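Afp1 (Serratia entomophila, PDB 6RBN) probably builds the inner tube of the anti-feeding prophage, a contractile injection system, by packing in many copies inside the surrounding sheath. Local coordinates at residues Ile64-Gly69 and Ile137-Asp142; Asp93-Leu98 and Ser109-Asn114. All coordinates share one frame; numbering follows the deposited sequence.

Contact 1 of 2, residues Ile64-Gly69 and Ile137-Asp142; sequences ITLSKG and ITLMAD
Ile64 and Leu139 meet through the flat peptide groups of their backbones, which exchange two hydrogen bonds. Leu139 N lies in the plane of the Ile64 carbonyl, 2.7 Å from its O, while Ile64 N approaches Leu139 O tilted by 20° from that carbonyl's plane. Leu66 and Ile137 form a second such pair, and here each donor nitrogen sits nearly in line with the acceptor's C=O, although the Ile137 N-H is bent, 148° at the hydrogen, with Ile137 N 2.8 Å from Leu66 O. Between the two pairs stand Thr65 and Thr138, which share no direct backbone bond; the CA of Thr138 instead comes within 3.3 Å of Ile64 O, a CH...O contact. The faces of this sheet differ in character. One carries Ile64, Leu66, Ile137 and Leu139, aliphatic residues suited to a buried layer. The two leucines cross at an angle, CD1 of Leu66 to CD1 of Leu139 at 3.8 Å, and CG2 of Ile137 lies against CB of Leu66. Ile137 places that methyl between its own N and carbonyl carbon, leaving CG1 anti to the backbone N (chi1 -175°) and leading away from the neighbouring strand. These strands are antiparallel neighbours in the curled sheet of a gp19-like tail tube protein, flanked by strand 32-34, which bonds Thr65 through Ser34, and by strand 109-121. The opposite face bears the threonines, side by side and pointing the same way, with OG1 of Thr65 3.9 Å from CG2 of Thr138. Threonine's beta-branch favours extended chain at both places, and Thr138 OG1 is hydrogen-bonded to Ser119 OG and Thr118 OG1. CD1 of Ile64 reaches CB of Ala141, just past the end of the strand, where Val112 also packs.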
loop_
_atom_site.group_PDB
_atom_site.type_symbol
_atom_site.label_atom_id
_atom_site.label_comp_id
_atom_site.label_asym_id
_atom_site.label_seq_id
_atom_site.Cartn_x
_atom_site.Cartn_y
_atom_site.Cartn_z
ATOM N N ILE A 64 24.499 -30.146 34.369
ATOM C CA ILE A 64 23.224 -30.310 33.685
ATOM C C ILE A 64 22.263 -29.245 34.183
ATOM O O ILE A 64 22.121 -29.047 35.393
ATOM C CB ILE A 64 22.674 -31.726 33.917
ATOM C CG1 ILE A 64 23.646 -32.731 33.317
ATOM C CG2 ILE A 64 21.294 -31.892 33.321
ATOM C CD1 ILE A 64 23.409 -34.114 33.760
ATOM N N THR A 65 21.609 -28.558 33.252
ATOM C CA THR A 65 20.683 -27.478 33.558
ATOM C C THR A 65 19.270 -27.906 33.201
ATOM O O THR A 65 18.992 -28.226 32.043
ATOM C CB THR A 65 21.062 -26.212 32.793
ATOM O OG1 THR A 65 22.328 -25.726 33.255
ATOM C CG2 THR A 65 20.001 -25.150 32.961
ATOM N N LEU A 66 18.387 -27.913 34.193
ATOM C CA LEU A 66 16.965 -28.153 34.000
ATOM C C LEU A 66 16.206 -26.906 34.421
ATOM O O LEU A 66 16.586 -26.242 35.388
ATOM C CB LEU A 66 16.485 -29.350 34.819
ATOM C CG LEU A 66 17.041 -30.736 34.507
ATOM C CD1 LEU A 66 16.535 -31.736 35.519
ATOM C CD2 LEU A 66 16.651 -31.157 33.122
ATOM N N SER A 67 15.139 -26.576 33.702
ATOM C CA SER A 67 14.350 -25.405 34.056
ATOM C C SER A 67 12.874 -25.677 33.826
ATOM O O SER A 67 12.493 -26.196 32.775
ATOM C CB SER A 67 14.790 -24.175 33.260
ATOM O OG SER A 67 14.481 -24.321 31.894
ATOM N N LYS A 68 12.051 -25.323 34.809
ATOM C CA LYS A 68 10.608 -25.472 34.719
ATOM C C LYS A 68 9.947 -24.263 35.359
ATOM O O LYS A 68 10.609 -23.406 35.946
ATOM C CB LYS A 68 10.126 -26.756 35.395
ATOM C CG LYS A 68 10.308 -26.763 36.892
ATOM C CD LYS A 68 9.732 -28.022 37.483
ATOM C CE LYS A 68 8.222 -27.981 37.390
ATOM N NZ LYS A 68 7.575 -29.131 38.057
ATOM N N GLY A 69 8.623 -24.207 35.257
ATOM C CA GLY A 69 7.876 -23.088 35.784
ATOM C C GLY A 69 7.491 -23.262 37.237
ATOM O O GLY A 69 7.621 -24.334 37.820
ATOM N N ILE A 137 17.377 -25.014 37.740
ATOM C CA ILE A 137 18.192 -25.817 38.643
ATOM C C ILE A 137 19.375 -26.389 37.873
ATOM O O ILE A 137 19.242 -26.786 36.709
ATOM C CB ILE A 137 17.337 -26.917 39.320
ATOM C CG1 ILE A 137 18.130 -27.702 40.364
ATOM C CG2 ILE A 137 16.676 -27.851 38.317
ATOM C CD1 ILE A 137 17.260 -28.517 41.279
ATOM N N THR A 138 20.550 -26.371 38.496
ATOM C CA THR A 138 21.731 -26.999 37.929
ATOM C C THR A 138 22.109 -28.210 38.766
ATOM O O THR A 138 21.975 -28.207 39.990
ATOM C CB THR A 138 22.927 -26.057 37.851
ATOM O OG1 THR A 138 23.294 -25.642 39.168
ATOM C CG2 THR A 138 22.597 -24.844 37.021
ATOM N N LEU A 139 22.591 -29.239 38.087
ATOM C CA LEU A 139 22.859 -30.525 38.701
ATOM C C LEU A 139 24.305 -30.909 38.450
ATOM O O LEU A 139 24.880 -30.582 37.409
ATOM C CB LEU A 139 21.935 -31.598 38.138
ATOM C CG LEU A 139 20.433 -31.380 38.304
ATOM C CD1 LEU A 139 19.693 -32.430 37.525
ATOM C CD2 LEU A 139 20.030 -31.431 39.747
ATOM N N MET A 140 24.892 -31.599 39.417
ATOM C CA MET A 140 26.225 -32.165 39.290
ATOM C C MET A 140 26.101 -33.676 39.202
ATOM O O MET A 140 25.500 -34.304 40.077
ATOM C CB MET A 140 27.103 -31.774 40.476
ATOM C CG MET A 140 28.521 -32.316 40.418
ATOM S SD MET A 140 29.547 -31.584 39.137
ATOM C CE MET A 140 29.880 -29.990 39.878
ATOM N N ALA A 141 26.661 -34.257 38.149
ATOM C CA ALA A 141 26.573 -35.696 37.953
ATOM C C ALA A 141 27.954 -36.289 37.753
ATOM O O ALA A 141 28.958 -35.598 37.935
ATOM C CB ALA A 141 25.682 -36.016 36.762
ATOM N N ASP A 142 28.023 -37.561 37.372
ATOM C CA ASP A 142 29.316 -38.206 37.195
ATOM C C ASP A 142 29.491 -38.852 35.826
ATOM O O ASP A 142 30.618 -38.932 35.325
ATOM C CB ASP A 142 29.537 -39.224 38.309
ATOM C CG ASP A 142 28.363 -40.121 38.500
ATOM O OD1 ASP A 142 27.341 -39.866 37.842
ATOM O OD2 ASP A 142 28.451 -41.065 39.309
#

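Contact 2 of 2, residues Asp93-Leu98 and Ser109-Asn114; sequences DIMISL and SWNVSN
Asp93 lays its CB against Ser113 O and Val112 O, just before the first paired residues, with the carboxylate leading away from the other strand. Ile94 follows, its CB 3.7 Å from CB of Val112; both are beta-branched, which favours extended chain, although the backbone bonds of this pair are bent. Met95 emerges on the other face alongside Asn111, both pointing the same way. With CG anti to the backbone N (chi1 -172°) and the chain bent at its last torsion, the methionine runs alongside Asn111, so that CG and CE both lie 3.5 Å from ND2. Ala285 of the Afp2 chain packs on both residues. Ile96 returns to the buried face and binds Trp110 squarely, Ile96 N to Trp110 O at 2.9 Å and 169°. Its own O accepts Trp110 N and also lies at the edge of the indole, in its plane, near CE3. Ser97 and Ser109 form a non-hydrogen-bonded pair, OG of Ser97 lying against CB of Ser109; serine's small side chain suits this buried place. At Leu98 the side chain crosses the indole at an angle with CD1 at the ring's edge, 3.6 Å from Trp110 CZ3. The chemistry thus sorts by face: Ile94, Ile96, Trp110 and Val112 form an apolar layer, which Ile96, Leu98 and Trp110 extend to Phe125 of a neighbouring subunit, edge-to-face with the indole, whereas the mixed face of Met95 and Asn111 meets Afp2.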
loop_
_atom_site.group_PDB
_atom_site.type_symbol
_atom_site.label_atom_id
_atom_site.label_comp_id
_atom_site.label_asym_id
_atom_site.label_seq_id
_atom_site.Cartn_x
_atom_site.Cartn_y
_atom_site.Cartn_z
ATOM N N ASP A 93 18.934 -40.370 39.841
ATOM C CA ASP A 93 19.306 -40.659 38.464
ATOM C C ASP A 93 18.272 -40.079 37.505
ATOM O O ASP A 93 17.070 -40.302 37.666
ATOM C CB ASP A 93 19.474 -42.164 38.252
ATOM C CG ASP A 93 18.347 -42.974 38.847
ATOM O OD1 ASP A 93 17.501 -42.392 39.555
ATOM O OD2 ASP A 93 18.312 -44.201 38.613
ATOM N N ILE A 94 18.749 -39.332 36.512
ATOM C CA ILE A 94 17.895 -38.577 35.603
ATOM C C ILE A 94 17.855 -39.299 34.265
ATOM O O ILE A 94 18.887 -39.765 33.771
ATOM C CB ILE A 94 18.417 -37.137 35.425
ATOM C CG1 ILE A 94 18.750 -36.503 36.773
ATOM C CG2 ILE A 94 17.406 -36.277 34.698
ATOM C CD1 ILE A 94 17.596 -36.389 37.703
ATOM N N MET A 95 16.668 -39.394 33.674
ATOM C CA MET A 95 16.516 -39.901 32.318
ATOM C C MET A 95 15.774 -38.867 31.492
ATOM O O MET A 95 14.665 -38.469 31.851
ATOM C CB MET A 95 15.744 -41.213 32.289
ATOM C CG MET A 95 15.737 -41.862 30.926
ATOM S SD MET A 95 14.607 -43.250 30.868
ATOM C CE MET A 95 15.391 -44.312 32.052
ATOM N N ILE A 96 16.374 -38.440 30.386
ATOM C CA ILE A 96 15.745 -37.504 29.464
ATOM C C ILE A 96 15.566 -38.232 28.141
ATOM O O ILE A 96 16.550 -38.555 27.467
ATOM C CB ILE A 96 16.565 -36.222 29.291
ATOM C CG1 ILE A 96 16.678 -35.494 30.626
ATOM C CG2 ILE A 96 15.919 -35.320 28.273
ATOM C CD1 ILE A 96 17.638 -34.346 30.613
ATOM N N SER A 97 14.317 -38.485 27.768
ATOM C CA SER A 97 13.981 -39.350 26.647
ATOM C C SER A 97 13.314 -38.542 25.546
ATOM O O SER A 97 12.278 -37.920 25.785
ATOM C CB SER A 97 13.030 -40.461 27.096
ATOM O OG SER A 97 13.582 -41.239 28.136
ATOM N N LEU A 98 13.886 -38.568 24.344
ATOM C CA LEU A 98 13.169 -38.066 23.176
ATOM C C LEU A 98 12.003 -38.993 22.876
ATOM O O LEU A 98 12.181 -40.206 22.743
ATOM C CB LEU A 98 14.092 -37.947 21.969
ATOM C CG LEU A 98 15.082 -36.787 22.015
ATOM C CD1 LEU A 98 16.007 -36.837 20.828
ATOM C CD2 LEU A 98 14.319 -35.490 22.027
ATOM N N SER A 109 17.136 -41.933 24.436
ATOM C CA SER A 109 17.150 -41.369 25.774
ATOM C C SER A 109 18.575 -41.177 26.268
ATOM O O SER A 109 19.510 -41.846 25.829
ATOM C CB SER A 109 16.369 -42.242 26.756
ATOM O OG SER A 109 17.000 -43.479 26.961
ATOM N N TRP A 110 18.718 -40.233 27.194
ATOM C CA TRP A 110 19.982 -39.887 27.833
ATOM C C TRP A 110 19.881 -40.216 29.313
ATOM O O TRP A 110 18.983 -39.723 29.997
ATOM C CB TRP A 110 20.296 -38.404 27.645
ATOM C CG TRP A 110 20.827 -38.038 26.307
ATOM C CD1 TRP A 110 22.126 -37.821 25.983
ATOM C CD2 TRP A 110 20.081 -37.879 25.098
ATOM N NE1 TRP A 110 22.240 -37.519 24.653
ATOM C CE2 TRP A 110 20.996 -37.550 24.085
ATOM C CE3 TRP A 110 18.727 -37.976 24.774
ATOM C CZ2 TRP A 110 20.603 -37.319 22.774
ATOM C CZ3 TRP A 110 18.340 -37.747 23.477
ATOM C CH2 TRP A 110 19.272 -37.422 22.489
ATOM N N ASN A 111 20.798 -41.041 29.803
ATOM C CA ASN A 111 20.801 -41.459 31.195
ATOM C C ASN A 111 21.857 -40.692 31.975
ATOM O O ASN A 111 22.958 -40.450 31.480
ATOM C CB ASN A 111 21.060 -42.958 31.315
ATOM C CG ASN A 111 19.982 -43.780 30.668
ATOM O OD1 ASN A 111 20.227 -44.494 29.702
ATOM N ND2 ASN A 111 18.772 -43.678 31.192
ATOM N N VAL A 112 21.508 -40.313 33.201
ATOM C CA VAL A 112 22.372 -39.555 34.096
ATOM C C VAL A 112 22.445 -40.319 35.411
ATOM O O VAL A 112 21.410 -40.713 35.953
ATOM C CB VAL A 112 21.833 -38.131 34.309
ATOM C CG1 VAL A 112 22.624 -37.407 35.341
ATOM C CG2 VAL A 112 21.837 -37.361 33.005
ATOM N N SER A 113 23.657 -40.547 35.916
ATOM C CA SER A 113 23.841 -41.582 36.930
ATOM C C SER A 113 23.527 -41.097 38.344
ATOM O O SER A 113 22.616 -41.615 38.995
ATOM C CB SER A 113 25.262 -42.126 36.856
ATOM O OG SER A 113 25.483 -43.108 37.849
ATOM N N ASN A 114 24.280 -40.124 38.853
ATOM C CA ASN A 114 24.098 -39.657 40.233
ATOM C C ASN A 114 24.068 -38.135 40.220
ATOM O O ASN A 114 25.106 -37.486 40.359
ATOM C CB ASN A 114 25.188 -40.179 41.156
ATOM C CG ASN A 114 25.035 -41.643 41.472
ATOM O OD1 ASN A 114 23.930 -42.128 41.700
ATOM N ND2 ASN A 114 26.150 -42.358 41.502
#

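How the contacts relate
The two contacts lie with centres about 12 Å apart in one curled antiparallel sheet, and contact 2 is nested along the chain within the loop that contact 1 closes. Strand 109-121 joins them: its early part pairs with 92-99 in contact 2, then the chain turns a corner at Ser113 and Asn114, and its later part runs beside strand 134-140 of contact 1. At this corner the contacts touch, Val112 packing on Ile64 and Ala141, while Asp142 OD1 probably hydrogen-bonds Asn114 N. The corner turns the strand from one part of the sheet to another, consistent with the two contacts facing different neighbouring subunits.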